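Local coordinates for protein putative glycoside hydrolase (Bacteroides ovatus, PDB 4ONZ) that is of unknown function but is classed as a putative glycoside hydrolase and adopts the five-bladed beta-propeller fold of its family, at residues E34-C37 and Q42-K45; G61-L66 and V328-K333; D112-G117 and W157-L162; K232-R237 and L244-G249. One frame throughout, in Å; residues are numbered along the deposited sequence. Where two conformers were deposited one is given.

Contact 1. Residues E34-C37 and Q42-K45; sequences EFYC and QQVK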
loop_
_atom_site.group_PDB
_atom_site.type_symbol
_atom_site.label_atom_id
_atom_site.label_comp_id
_atom_site.label_asym_id
_atom_site.label_seq_id
_atom_site.Cartn_x
_atom_site.Cartn_y
_atom_site.Cartn_z
ATOM N N GLU A 34 -21.895 -5.104 -11.269
ATOM C CA GLU A 34 -22.755 -4.648 -10.171
ATOM C C GLU A 34 -22.714 -5.535 -8.938
ATOM O O GLU A 34 -22.313 -6.696 -9.006
ATOM C CB GLU A 34 -24.210 -4.588 -10.646
ATOM C CG GLU A 34 -24.473 -3.527 -11.694
ATOM C CD GLU A 34 -25.850 -3.629 -12.315
ATOM O OE1 GLU A 34 -26.599 -4.591 -12.013
ATOM O OE2 GLU A 34 -26.179 -2.734 -13.120
ATOM N N PHE A 35 -23.085 -4.947 -7.798
ATOM C CA PHE A 35 -23.294 -5.690 -6.554
ATOM C C PHE A 35 -24.345 -4.913 -5.769
ATOM O O PHE A 35 -24.535 -3.712 -5.997
ATOM C CB PHE A 35 -21.997 -5.922 -5.750
ATOM C CG PHE A 35 -21.758 -4.949 -4.610
ATOM C CD1 PHE A 35 -21.498 -3.610 -4.847
ATOM C CD2 PHE A 35 -21.729 -5.413 -3.292
ATOM C CE1 PHE A 35 -21.251 -2.743 -3.791
ATOM C CE2 PHE A 35 -21.481 -4.552 -2.233
ATOM C CZ PHE A 35 -21.245 -3.215 -2.484
ATOM N N TYR A 36 -25.047 -5.596 -4.873
ATOM C CA TYR A 36 -26.081 -4.939 -4.079
ATOM C C TYR A 36 -25.402 -4.303 -2.870
ATOM O O TYR A 36 -24.908 -5.007 -1.992
ATOM C CB TYR A 36 -27.180 -5.906 -3.644
ATOM C CG TYR A 36 -28.309 -5.187 -2.948
ATOM C CD1 TYR A 36 -29.324 -4.574 -3.678
ATOM C CD2 TYR A 36 -28.335 -5.075 -1.559
ATOM C CE1 TYR A 36 -30.346 -3.888 -3.040
ATOM C CE2 TYR A 36 -29.352 -4.393 -0.913
ATOM C CZ TYR A 36 -30.350 -3.803 -1.652
ATOM O OH TYR A 36 -31.347 -3.129 -0.990
ATOM N N CYS A 37 -25.390 -2.974 -2.843
ATOM C CA CYS A 37 -24.746 -2.209 -1.779
ATOM C C CYS A 37 -25.658 -2.106 -0.570
ATOM O O CYS A 37 -26.770 -1.602 -0.686
ATOM C CB CYS A 37 -24.373 -0.799 -2.258
ATOM S SG CYS A 37 -23.574 0.242 -0.992
ATOM N N GLN A 42 -29.136 -0.570 -3.014
ATOM C CA GLN A 42 -29.423 -0.661 -4.438
ATOM C C GLN A 42 -28.216 -1.230 -5.164
ATOM O O GLN A 42 -27.120 -1.302 -4.599
ATOM C CB GLN A 42 -29.765 0.720 -5.017
ATOM C CG GLN A 42 -28.613 1.712 -5.030
ATOM C CD GLN A 42 -29.063 3.093 -5.466
ATOM O OE1 GLN A 42 -29.938 3.694 -4.843
ATOM N NE2 GLN A 42 -28.462 3.608 -6.528
ATOM N N GLN A 43 -28.415 -1.617 -6.423
ATOM C CA GLN A 43 -27.329 -2.143 -7.244
ATOM C C GLN A 43 -26.365 -0.995 -7.542
ATOM O O GLN A 43 -26.786 0.102 -7.904
ATOM C CB GLN A 43 -27.838 -2.730 -8.564
ATOM C CG GLN A 43 -28.868 -3.851 -8.450
ATOM C CD GLN A 43 -28.361 -5.127 -7.790
ATOM O OE1 GLN A 43 -27.155 -5.337 -7.636
ATOM N NE2 GLN A 43 -29.296 -6.001 -7.410
ATOM N N VAL A 44 -25.070 -1.261 -7.394
ATOM C CA VAL A 44 -24.040 -0.248 -7.587
ATOM C C VAL A 44 -22.937 -0.794 -8.479
ATOM O O VAL A 44 -22.494 -1.930 -8.286
ATOM C CB VAL A 44 -23.453 0.186 -6.224
ATOM C CG1 VAL A 44 -22.228 1.070 -6.403
ATOM C CG2 VAL A 44 -24.512 0.908 -5.406
ATOM N N LYS A 45 -22.527 0.004 -9.468
ATOM C CA LYS A 45 -21.422 -0.351 -10.369
ATOM C C LYS A 45 -20.165 0.065 -9.610
ATOM O O LYS A 45 -19.610 1.137 -9.820
ATOM C CB LYS A 45 -21.535 0.364 -11.716
ATOM C CG LYS A 45 -22.776 0.014 -12.528
ATOM C CD LYS A 45 -22.667 0.638 -13.916
ATOM C CE LYS A 45 -23.857 0.354 -14.809
ATOM N NZ LYS A 45 -25.050 1.166 -14.459
#

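Contact 2. Residues G61-L66 and V328-K333; sequences GKIVVL and VYHKKK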
loop_
_atom_site.group_PDB
_atom_site.type_symbol
_atom_site.label_atom_id
_atom_site.label_comp_id
_atom_site.label_asym_id
_atom_site.label_seq_id
_atom_site.Cartn_x
_atom_site.Cartn_y
_atom_site.Cartn_z
ATOM N N GLY A 61 -0.284 -20.895 -3.025
ATOM C CA GLY A 61 0.502 -20.828 -4.258
ATOM C C GLY A 61 0.034 -19.841 -5.316
ATOM O O GLY A 61 0.606 -19.797 -6.405
ATOM N N LYS A 62 -0.991 -19.046 -5.007
ATOM C CA LYS A 62 -1.515 -18.067 -5.942
ATOM C C LYS A 62 -1.330 -16.638 -5.446
ATOM O O LYS A 62 -1.396 -16.373 -4.257
ATOM C CB LYS A 62 -3.001 -18.298 -6.189
ATOM C CG LYS A 62 -3.312 -19.582 -6.938
ATOM C CD LYS A 62 -4.760 -19.586 -7.391
ATOM C CE LYS A 62 -5.037 -20.713 -8.368
ATOM N NZ LYS A 62 -6.409 -20.589 -8.933
ATOM N N ILE A 63 -1.110 -15.734 -6.391
ATOM C CA ILE A 63 -0.991 -14.323 -6.109
ATOM C C ILE A 63 -2.406 -13.751 -6.048
ATOM O O ILE A 63 -3.249 -14.046 -6.910
ATOM C CB ILE A 63 -0.171 -13.587 -7.193
ATOM C CG1 ILE A 63 1.297 -14.028 -7.112
ATOM C CG2 ILE A 63 -0.273 -12.079 -7.004
ATOM C CD1 ILE A 63 2.174 -13.527 -8.232
ATOM N N VAL A 64 -2.668 -12.958 -5.016
ATOM C CA VAL A 64 -3.961 -12.310 -4.864
ATOM C C VAL A 64 -3.737 -10.811 -4.824
ATOM O O VAL A 64 -2.886 -10.328 -4.078
ATOM C CB VAL A 64 -4.688 -12.737 -3.575
ATOM C CG1 VAL A 64 -5.962 -11.918 -3.397
ATOM C CG2 VAL A 64 -4.992 -14.227 -3.603
ATOM N N VAL A 65 -4.488 -10.088 -5.649
ATOM C CA VAL A 65 -4.411 -8.643 -5.713
ATOM C C VAL A 65 -5.737 -8.107 -5.203
ATOM O O VAL A 65 -6.803 -8.517 -5.665
ATOM C CB VAL A 65 -4.123 -8.142 -7.145
ATOM C CG1 VAL A 65 -4.029 -6.631 -7.175
ATOM C CG2 VAL A 65 -2.841 -8.773 -7.679
ATOM N N LEU A 66 -5.652 -7.212 -4.222
ATOM C CA LEU A 66 -6.810 -6.597 -3.582
ATOM C C LEU A 66 -6.777 -5.120 -3.994
ATOM O O LEU A 66 -6.001 -4.325 -3.475
ATOM C CB LEU A 66 -6.713 -6.792 -2.069
ATOM C CG LEU A 66 -6.821 -8.275 -1.666
ATOM C CD1 LEU A 66 -6.172 -8.588 -0.327
ATOM C CD2 LEU A 66 -8.274 -8.733 -1.681
ATOM N N VAL A 328 4.964 -8.964 -3.746
ATOM C CA VAL A 328 4.877 -10.386 -3.404
ATOM C C VAL A 328 6.058 -11.169 -3.954
ATOM O O VAL A 328 6.593 -10.847 -5.018
ATOM C CB VAL A 328 3.565 -11.032 -3.899
ATOM C CG1 VAL A 328 2.362 -10.411 -3.203
ATOM C CG2 VAL A 328 3.407 -10.910 -5.400
ATOM N N TYR A 329 6.457 -12.179 -3.196
ATOM C CA TYR A 329 7.511 -13.093 -3.571
ATOM C C TYR A 329 6.806 -14.337 -4.095
ATOM O O TYR A 329 6.001 -14.946 -3.395
ATOM C CB TYR A 329 8.375 -13.443 -2.364
ATOM C CG TYR A 329 9.471 -14.433 -2.678
ATOM C CD1 TYR A 329 10.698 -14.005 -3.172
ATOM C CD2 TYR A 329 9.282 -15.792 -2.483
ATOM C CE1 TYR A 329 11.704 -14.909 -3.458
ATOM C CE2 TYR A 329 10.285 -16.705 -2.765
ATOM C CZ TYR A 329 11.492 -16.252 -3.251
ATOM O OH TYR A 329 12.492 -17.150 -3.542
ATOM N N HIS A 330 7.123 -14.717 -5.327
ATOM C CA HIS A 330 6.482 -15.851 -5.975
ATOM C C HIS A 330 7.434 -16.494 -6.974
ATOM O O HIS A 330 7.903 -15.834 -7.898
ATOM C CB HIS A 330 5.220 -15.358 -6.683
ATOM C CG HIS A 330 4.501 -16.418 -7.455
ATOM N ND1 HIS A 330 3.755 -17.402 -6.850
ATOM C CD2 HIS A 330 4.391 -16.629 -8.789
ATOM C CE1 HIS A 330 3.228 -18.187 -7.774
ATOM N NE2 HIS A 330 3.594 -17.735 -8.960
ATOM N N LYS A 331 7.725 -17.774 -6.750
ATOM C CA LYS A 331 8.613 -18.559 -7.613
ATOM C C LYS A 331 9.940 -17.863 -7.908
ATOM O O LYS A 331 10.303 -17.625 -9.068
ATOM C CB LYS A 331 7.890 -18.960 -8.903
ATOM C CG LYS A 331 6.736 -19.917 -8.659
ATOM C CD LYS A 331 6.048 -20.310 -9.956
ATOM C CE LYS A 331 4.928 -21.308 -9.709
ATOM N NZ LYS A 331 4.194 -21.637 -10.962
ATOM N N LYS A 332 10.661 -17.550 -6.836
ATOM C CA LYS A 332 11.965 -16.905 -6.899
ATOM C C LYS A 332 11.970 -15.535 -7.580
ATOM O O LYS A 332 13.018 -15.087 -8.027
ATOM C CB LYS A 332 12.991 -17.816 -7.596
ATOM C CG LYS A 332 13.172 -19.185 -6.972
ATOM C CD LYS A 332 14.308 -19.917 -7.678
ATOM C CE LYS A 332 14.492 -21.325 -7.147
ATOM N NZ LYS A 332 15.649 -22.004 -7.800
ATOM N N LYS A 333 10.813 -14.878 -7.649
ATOM C CA LYS A 333 10.701 -13.536 -8.230
ATOM C C LYS A 333 9.866 -12.622 -7.345
ATOM O O LYS A 333 9.069 -13.079 -6.527
ATOM C CB LYS A 333 10.046 -13.586 -9.612
ATOM C CG LYS A 333 10.854 -14.325 -10.659
ATOM C CD LYS A 333 10.150 -14.276 -12.001
ATOM C CE LYS A 333 10.954 -14.986 -13.075
ATOM N NZ LYS A 333 10.215 -15.006 -14.366
#

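Contact 3. Residues D112-G117 and W157-L162; sequences DQDWPG and WTKHGL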
loop_
_atom_site.group_PDB
_atom_site.type_symbol
_atom_site.label_atom_id
_atom_site.label_comp_id
_atom_site.label_asym_id
_atom_site.label_seq_id
_atom_site.Cartn_x
_atom_site.Cartn_y
_atom_site.Cartn_z
ATOM N N ASP A 112 -19.385 5.128 11.226
ATOM C CA ASP A 112 -18.807 6.435 11.525
ATOM C C ASP A 112 -17.472 6.647 10.805
ATOM O O ASP A 112 -17.108 7.780 10.507
ATOM C CB ASP A 112 -18.625 6.636 13.043
ATOM C CG ASP A 112 -17.734 5.577 13.682
ATOM O OD1 ASP A 112 -17.923 4.374 13.391
ATOM O OD2 ASP A 112 -16.849 5.948 14.484
ATOM N N GLN A 113 -16.779 5.546 10.507
ATOM C CA GLN A 113 -15.443 5.562 9.894
ATOM C C GLN A 113 -15.414 5.520 8.373
ATOM O O GLN A 113 -14.597 6.219 7.766
ATOM C CB GLN A 113 -14.629 4.388 10.457
ATOM C CG GLN A 113 -14.387 4.557 11.951
ATOM C CD GLN A 113 -13.978 3.292 12.676
ATOM O OE1 GLN A 113 -13.453 2.344 12.090
ATOM N NE2 GLN A 113 -14.218 3.279 13.982
ATOM N N ASP A 114 -16.290 4.717 7.760
ATOM C CA ASP A 114 -16.266 4.532 6.303
ATOM C C ASP A 114 -17.546 4.871 5.521
ATOM O O ASP A 114 -17.601 4.644 4.317
ATOM C CB ASP A 114 -15.765 3.124 5.956
ATOM C CG ASP A 114 -16.656 2.018 6.506
ATOM O OD1 ASP A 114 -17.839 2.293 6.805
ATOM O OD2 ASP A 114 -16.174 0.863 6.606
ATOM N N TRP A 115 -18.581 5.379 6.186
ATOM C CA TRP A 115 -19.761 5.857 5.459
ATOM C C TRP A 115 -19.547 7.352 5.240
ATOM O O TRP A 115 -19.266 8.066 6.193
ATOM C CB TRP A 115 -21.060 5.635 6.234
ATOM C CG TRP A 115 -21.603 4.241 6.186
ATOM C CD1 TRP A 115 -20.899 3.078 6.259
ATOM C CD2 TRP A 115 -22.991 3.865 6.154
ATOM N NE1 TRP A 115 -21.757 1.996 6.224
ATOM C CE2 TRP A 115 -23.044 2.455 6.152
ATOM C CE3 TRP A 115 -24.191 4.585 6.094
ATOM C CZ2 TRP A 115 -24.245 1.754 6.117
ATOM C CZ3 TRP A 115 -25.382 3.889 6.059
ATOM C CH2 TRP A 115 -25.399 2.483 6.066
ATOM N N PRO A 116 -19.691 7.840 3.998
ATOM C CA PRO A 116 -20.016 7.166 2.746
ATOM C C PRO A 116 -18.821 6.959 1.811
ATOM O O PRO A 116 -18.966 6.345 0.735
ATOM C CB PRO A 116 -21.020 8.133 2.108
ATOM C CG PRO A 116 -20.539 9.484 2.550
ATOM C CD PRO A 116 -19.785 9.304 3.846
ATOM N N GLY A 117 -17.649 7.453 2.198
ATOM C CA GLY A 117 -16.468 7.384 1.334
ATOM C C GLY A 117 -15.849 6.019 1.098
ATOM O O GLY A 117 -15.126 5.813 0.109
ATOM N N TRP A 157 -13.484 -10.414 5.081
ATOM C CA TRP A 157 -12.711 -9.485 5.926
ATOM C C TRP A 157 -13.496 -9.020 7.129
ATOM O O TRP A 157 -14.675 -8.711 7.012
ATOM C CB TRP A 157 -12.250 -8.259 5.110
ATOM C CG TRP A 157 -11.251 -8.661 4.086
ATOM C CD1 TRP A 157 -11.501 -9.085 2.822
ATOM C CD2 TRP A 157 -9.836 -8.742 4.269
ATOM N NE1 TRP A 157 -10.325 -9.430 2.196
ATOM C CE2 TRP A 157 -9.286 -9.215 3.062
ATOM C CE3 TRP A 157 -8.979 -8.454 5.337
ATOM C CZ2 TRP A 157 -7.921 -9.429 2.897
ATOM C CZ3 TRP A 157 -7.615 -8.655 5.171
ATOM C CH2 TRP A 157 -7.099 -9.130 3.961
ATOM N N THR A 158 -12.835 -8.972 8.283
ATOM C CA THR A 158 -13.440 -8.499 9.519
ATOM C C THR A 158 -12.799 -7.154 9.862
ATOM O O THR A 158 -11.587 -7.082 9.994
ATOM C CB THR A 158 -13.179 -9.492 10.673
ATOM O OG1 THR A 158 -13.695 -10.776 10.318
ATOM C CG2 THR A 158 -13.831 -9.027 11.971
ATOM N N LYS A 159 -13.598 -6.090 9.968
ATOM C CA LYS A 159 -13.065 -4.764 10.327
ATOM C C LYS A 159 -12.773 -4.775 11.813
ATOM O O LYS A 159 -13.485 -5.416 12.570
ATOM C CB LYS A 159 -14.069 -3.647 10.012
ATOM C CG LYS A 159 -14.378 -3.494 8.526
ATOM C CD LYS A 159 -15.486 -2.490 8.270
ATOM C CE LYS A 159 -15.957 -2.517 6.821
ATOM N NZ LYS A 159 -17.103 -1.604 6.585
ATOM N N HIS A 160 -11.716 -4.096 12.227
ATOM C CA HIS A 160 -11.388 -3.985 13.647
ATOM C C HIS A 160 -11.324 -2.534 14.123
ATOM O O HIS A 160 -11.013 -2.276 15.279
ATOM C CB HIS A 160 -10.089 -4.713 13.951
ATOM C CG HIS A 160 -10.195 -6.189 13.793
ATOM N ND1 HIS A 160 -10.706 -7.007 14.779
ATOM C CD2 HIS A 160 -9.865 -7.000 12.763
ATOM C CE1 HIS A 160 -10.699 -8.256 14.356
ATOM N NE2 HIS A 160 -10.189 -8.279 13.138
ATOM N N GLY A 161 -11.658 -1.600 13.240
ATOM C CA GLY A 161 -11.696 -0.187 13.586
ATOM C C GLY A 161 -10.420 0.542 13.221
ATOM O O GLY A 161 -9.631 0.063 12.421
ATOM N N LEU A 162 -10.215 1.707 13.818
ATOM C CA LEU A 162 -9.041 2.523 13.484
ATOM C C LEU A 162 -7.770 2.012 14.136
ATOM O O LEU A 162 -7.782 1.594 15.283
ATOM C CB LEU A 162 -9.272 3.976 13.901
ATOM C CG LEU A 162 -10.513 4.608 13.280
ATOM C CD1 LEU A 162 -10.630 6.046 13.746
ATOM C CD2 LEU A 162 -10.461 4.519 11.759
HETATM O O HOH W 1 -12.068 2.265 16.063
#

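Contact 4. Residues K232-R237 and L244-G249; sequences KIIQPR and LLTECG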
loop_
_atom_site.group_PDB
_atom_site.type_symbol
_atom_site.label_atom_id
_atom_site.label_comp_id
_atom_site.label_asym_id
_atom_site.label_seq_id
_atom_site.Cartn_x
_atom_site.Cartn_y
_atom_site.Cartn_z
ATOM N N LYS A 232 9.102 11.936 12.883
ATOM C CA LYS A 232 9.263 11.772 11.437
ATOM C C LYS A 232 10.607 11.131 11.143
ATOM O O LYS A 232 11.642 11.589 11.635
ATOM C CB LYS A 232 9.188 13.115 10.714
ATOM C CG LYS A 232 7.861 13.821 10.856
ATOM C CD LYS A 232 7.891 15.186 10.200
ATOM C CE LYS A 232 6.543 15.860 10.362
ATOM N NZ LYS A 232 6.482 17.173 9.674
ATOM N N ILE A 233 10.582 10.077 10.337
ATOM C CA ILE A 233 11.785 9.377 9.921
ATOM C C ILE A 233 12.378 10.063 8.693
ATOM O O ILE A 233 13.581 10.281 8.634
ATOM C CB ILE A 233 11.484 7.899 9.657
ATOM C CG1 ILE A 233 10.979 7.273 10.967
ATOM C CG2 ILE A 233 12.735 7.197 9.153
ATOM C CD1 ILE A 233 10.608 5.813 10.862
ATOM N N ILE A 234 11.533 10.333 7.697
ATOM C CA ILE A 234 11.901 11.162 6.550
ATOM C C ILE A 234 10.716 12.046 6.201
ATOM O O ILE A 234 9.588 11.817 6.663
ATOM C CB ILE A 234 12.342 10.388 5.293
ATOM C CG1 ILE A 234 11.243 9.439 4.794
ATOM C CG2 ILE A 234 13.648 9.655 5.570
ATOM C CD1 ILE A 234 11.467 9.000 3.367
ATOM N N GLN A 235 10.996 13.073 5.411
ATOM C CA GLN A 235 9.982 13.997 4.949
ATOM C C GLN A 235 10.370 14.492 3.560
ATOM O O GLN A 235 11.438 14.141 3.049
ATOM C CB GLN A 235 9.765 15.129 5.961
ATOM C CG GLN A 235 11.016 15.866 6.380
ATOM C CD GLN A 235 10.794 16.635 7.666
ATOM O OE1 GLN A 235 11.287 16.242 8.716
ATOM N NE2 GLN A 235 9.998 17.695 7.602
ATOM N N PRO A 236 9.489 15.264 2.921
ATOM C CA PRO A 236 9.763 15.725 1.561
ATOM C C PRO A 236 10.981 16.622 1.410
ATOM O O PRO A 236 11.356 17.335 2.345
ATOM C CB PRO A 236 8.479 16.463 1.186
ATOM C CG PRO A 236 7.432 15.779 1.988
ATOM C CD PRO A 236 8.082 15.491 3.295
ATOM N N ARG A 237 11.568 16.576 0.215
ATOM C CA ARG A 237 12.783 17.288 -0.116
ATOM C C ARG A 237 12.630 18.108 -1.380
ATOM O O ARG A 237 12.295 17.564 -2.434
ATOM C CB ARG A 237 13.891 16.282 -0.415
ATOM C CG ARG A 237 14.212 15.304 0.682
ATOM C CD ARG A 237 15.294 14.330 0.229
ATOM N NE ARG A 237 14.834 13.366 -0.772
ATOM C CZ ARG A 237 15.592 12.396 -1.284
ATOM N NH1 ARG A 237 16.858 12.264 -0.906
ATOM N NH2 ARG A 237 15.097 11.553 -2.182
ATOM N N LEU A 244 6.780 16.804 -2.557
ATOM C CA LEU A 244 5.519 17.168 -1.885
ATOM C C LEU A 244 5.105 16.140 -0.841
ATOM O O LEU A 244 4.574 16.507 0.205
ATOM C CB LEU A 244 4.377 17.352 -2.868
ATOM C CG LEU A 244 4.456 18.540 -3.813
ATOM C CD1 LEU A 244 3.346 18.438 -4.850
ATOM C CD2 LEU A 244 4.383 19.866 -3.061
ATOM N N LEU A 245 5.336 14.861 -1.120
ATOM C CA LEU A 245 4.950 13.792 -0.214
ATOM C C LEU A 245 5.981 12.688 -0.219
ATOM O O LEU A 245 6.685 12.495 -1.213
ATOM C CB LEU A 245 3.642 13.152 -0.672
ATOM C CG LEU A 245 2.376 13.987 -0.769
ATOM C CD1 LEU A 245 1.265 13.138 -1.353
ATOM C CD2 LEU A 245 1.984 14.540 0.598
ATOM N N THR A 246 6.026 11.960 0.895
ATOM C CA THR A 246 6.860 10.758 1.069
ATOM C C THR A 246 5.902 9.773 1.696
ATOM O O THR A 246 5.752 9.735 2.922
ATOM C CB THR A 246 8.064 10.960 2.019
ATOM O OG1 THR A 246 7.611 11.493 3.261
ATOM C CG2 THR A 246 9.105 11.899 1.413
ATOM N N GLU A 247 5.255 8.982 0.847
ATOM C CA GLU A 247 4.169 8.111 1.263
ATOM C C GLU A 247 4.496 6.619 1.200
ATOM O O GLU A 247 5.023 6.126 0.206
ATOM C CB GLU A 247 2.939 8.431 0.402
ATOM C CG GLU A 247 1.684 7.661 0.794
ATOM C CD GLU A 247 0.414 8.212 0.177
ATOM O OE1 GLU A 247 0.485 9.004 -0.785
ATOM O OE2 GLU A 247 -0.675 7.844 0.665
ATOM N N CYS A 248 4.138 5.892 2.257
ATOM C CA CYS A 248 4.437 4.473 2.320
ATOM C C CYS A 248 3.850 3.714 1.139
ATOM O O CYS A 248 2.738 3.983 0.693
ATOM C CB CYS A 248 3.970 3.854 3.641
ATOM S SG CYS A 248 4.950 4.370 5.054
ATOM N N GLY A 249 4.636 2.768 0.638
ATOM C CA GLY A 249 4.235 1.916 -0.465
ATOM C C GLY A 249 3.783 0.592 0.114
ATOM O O GLY A 249 2.978 0.569 1.043
#

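Contact 1. Residues E34-C37 and Q42-K45
Phe35 and Val44 form the central hydrogen-bonded pair of two antiparallel strands. Val44 N donates to Phe35 O over 2.9 Å, and Phe35 N returns a bond to Val44 O at 3.1 Å. Further along, Cys37 N reaches Gln42 O at 3.0 Å, whereas the answering bond from Gln42 N to Cys37 O is weak. Between these pairs Tyr36 faces Gln43 across a non-hydrogen-bonded position, and CA-H...O contacts from Glu34 to Val44 O and from Gln43 to Phe35 O supplement the backbone bonds. The strands belong to a two-stranded beta hairpin, strongly twisted, with their axes at 136°, standing at the periphery of the propeller. Apolar packing lies on the face of Phe35, Cys37 and Val44, which Gln42 shares: Cys37 CB meets Val44 CG2 at 3.6 Å, and Arg83 of strand 82-89 touches Phe35, Cys37 and Val44. Val44 O makes a polar approach to the Phe35 ring edge. The other face is polar and largely exposed. Gln43 bends at chi2 (-65°), which folds its amide back over the opposite strand and places OE1 3.4 Å from Phe35 C; NE2 lies at the edge of the Tyr36 ring. Glu34 and Lys45 run side by side, touching through their CG atoms, while Glu34 OE2 and Lys45 NZ stay 4.3 Å apart, too far for a salt bridge, though the opposite charges probably still attract.

Contact 2. Residues G61-L66 and V328-K333
Ile63 and His330 meet through torsions that stretch both side chains across the gap between their strands. The imidazole of His330 stands anti to its own backbone N (chi1 177°), and in Ile63 CG1 lies anti to the carbonyl carbon with CD1 continuing the extended chain (chi2 172°). The isoleucine arm is thereby laid over one face of the ring: CG1 sits above its rim, and CD1 makes an off-centre CH-pi contact, 4.1 Å from the centroid of the His330 ring. In one of its conformers, Lys331 places CG over the opposite face. At its edge, close to the ring plane, Gly61 O approaches His330 CE1 to 3.4 Å. Beside the histidine, Val328 turns CG2 to Ile63 CD1 at 4.0 Å. Strand 62-70 lies in the first sheet of the propeller and strand 322-330 in the last, an arrangement consistent with the closure between first and last blades of a propeller. Tyr337 touches both Ile63 and Val328, and Ala56 and Val58 of strand 50-59 also pack on Val328. A type I' turn runs from His330 to Lys333. No hydrogen bond joins the two segments: the contact is held by dispersion, with the polarised C-H at CE1 probably finding a favourable electrostatic setting beside the glycine carbonyl.

Contact 3. Residues D112-G117 and W157-L162
Asp114 and Lys159 reach for each other from opposite directions, the short carboxylate from the end of a helical turn and the long, extended lysine chain from an edge strand. Lys159 NZ meets Asp114 OD2 on the syn side, 17° out of the carboxylate plane, in a salt bridge of only 2.6 Å. The approach depends on Asp114 chi1 (61°), which sets CG between the backbone N and the carbonyl carbon; the other oxygen, OD1, lies in the plane of the neighbouring Trp115 ring, at its edge. The ammonium group is gripped further by a salt bridge to Asp108 and a hydrogen bond to Phe104 O, fixing it among several oxygens. On the preceding residue, the Gln113 side chain slants across that of Leu162. The extended glutamine lays its amide carbon against the leucine branch point, with Gln113 CD 3.8 Å from Leu162 CG, while Gln113 OE1 comes to 3.7 Å from Leu162 CD2. The same oxygen rests 3.4 Å from Gly161 CA, where a backbone of positive phi, suited to glycine, passes the amide. On its nitrogen side, a water accepts a weak hydrogen bond from Gln113 NE2 and a firmer one, 3.0 Å, from Leu162 N. Helix 111-114 leads, through a short link with a cis peptide bond before Pro116, into strand 118-126, whereas strand 158-162 is the outermost strand at the far side of the same four-stranded blade; in between, Ala138 and Arg145 pack on Gln113, Arg145 also touches Leu162, and Tyr136 touches Lys159.

Contact 4. Residues K232-R237 and L244-G249
Around Pro236 and Thr246 the loop 232-237 runs roughly antiparallel to residues 244-246, their local directions 157° apart and Pro236 CA 5.5 Å from Leu245 CA, yet no backbone hydrogen bond links them. Pro236 points its ring at the strand: CG comes to 3.4 Å from Leu244 O, CB lies against the same carbonyl group, and CD stands near the hydroxyl of Thr246. Thr246 answers with its methyl group, CG2 resting 3.6 Å from Gln235 C and alongside the following peptide bond. That placement follows from chi1 (53°), which sets CG2 anti to the carbonyl carbon and leaves OG1 between the backbone N and the carbonyl carbon, facing the chain of Ile234 and Gln235. Ile234 adds CD1, 4.2 Å from Thr246 CB, and itself packs on Leu286 and Val296. Leu244 and Leu245 form a classic beta bulge opposite Lys266 of strand 258-266, and the loop packs beside it. Arg299 ties the loop to strand 296-299 by a hydrogen bond to Gln235 O and also touches Thr246. No hydrogen bond or salt bridge joins the segments, the contact is mainly packing, and the proline nitrogen has no hydrogen to donate. Thr246 OG1 is buried with no hydrogen-bonding partner in the model, at 3.9 Å from Ile234 O, which probably costs some of the stability that the methyl packing gains.

Overall arrangement
Along the chain, contact 1 closes first, a local hairpin at the periphery, its centre 26 Å from that of the chain. Contact 2 follows and spans most of the sequence, joining the first blade of the propeller to the last; contacts 3 and 4 fall within the intervening stretch, each in a different sheet. Contacts 2 and 3 touch where Leu66 CD1 packs on Trp157 CZ2 at 3.8 Å, linking the first blade to the second. Contact 1 approaches contact 3 to about 7 Å between nearest atoms, whereas contacts 1 and 4 lie on opposite sides of the chain's centre, their centres 37 Å apart. Local contacts shape single sheets, while contact 2 and Leu66-Trp157 join blades, consistent with a closed propeller.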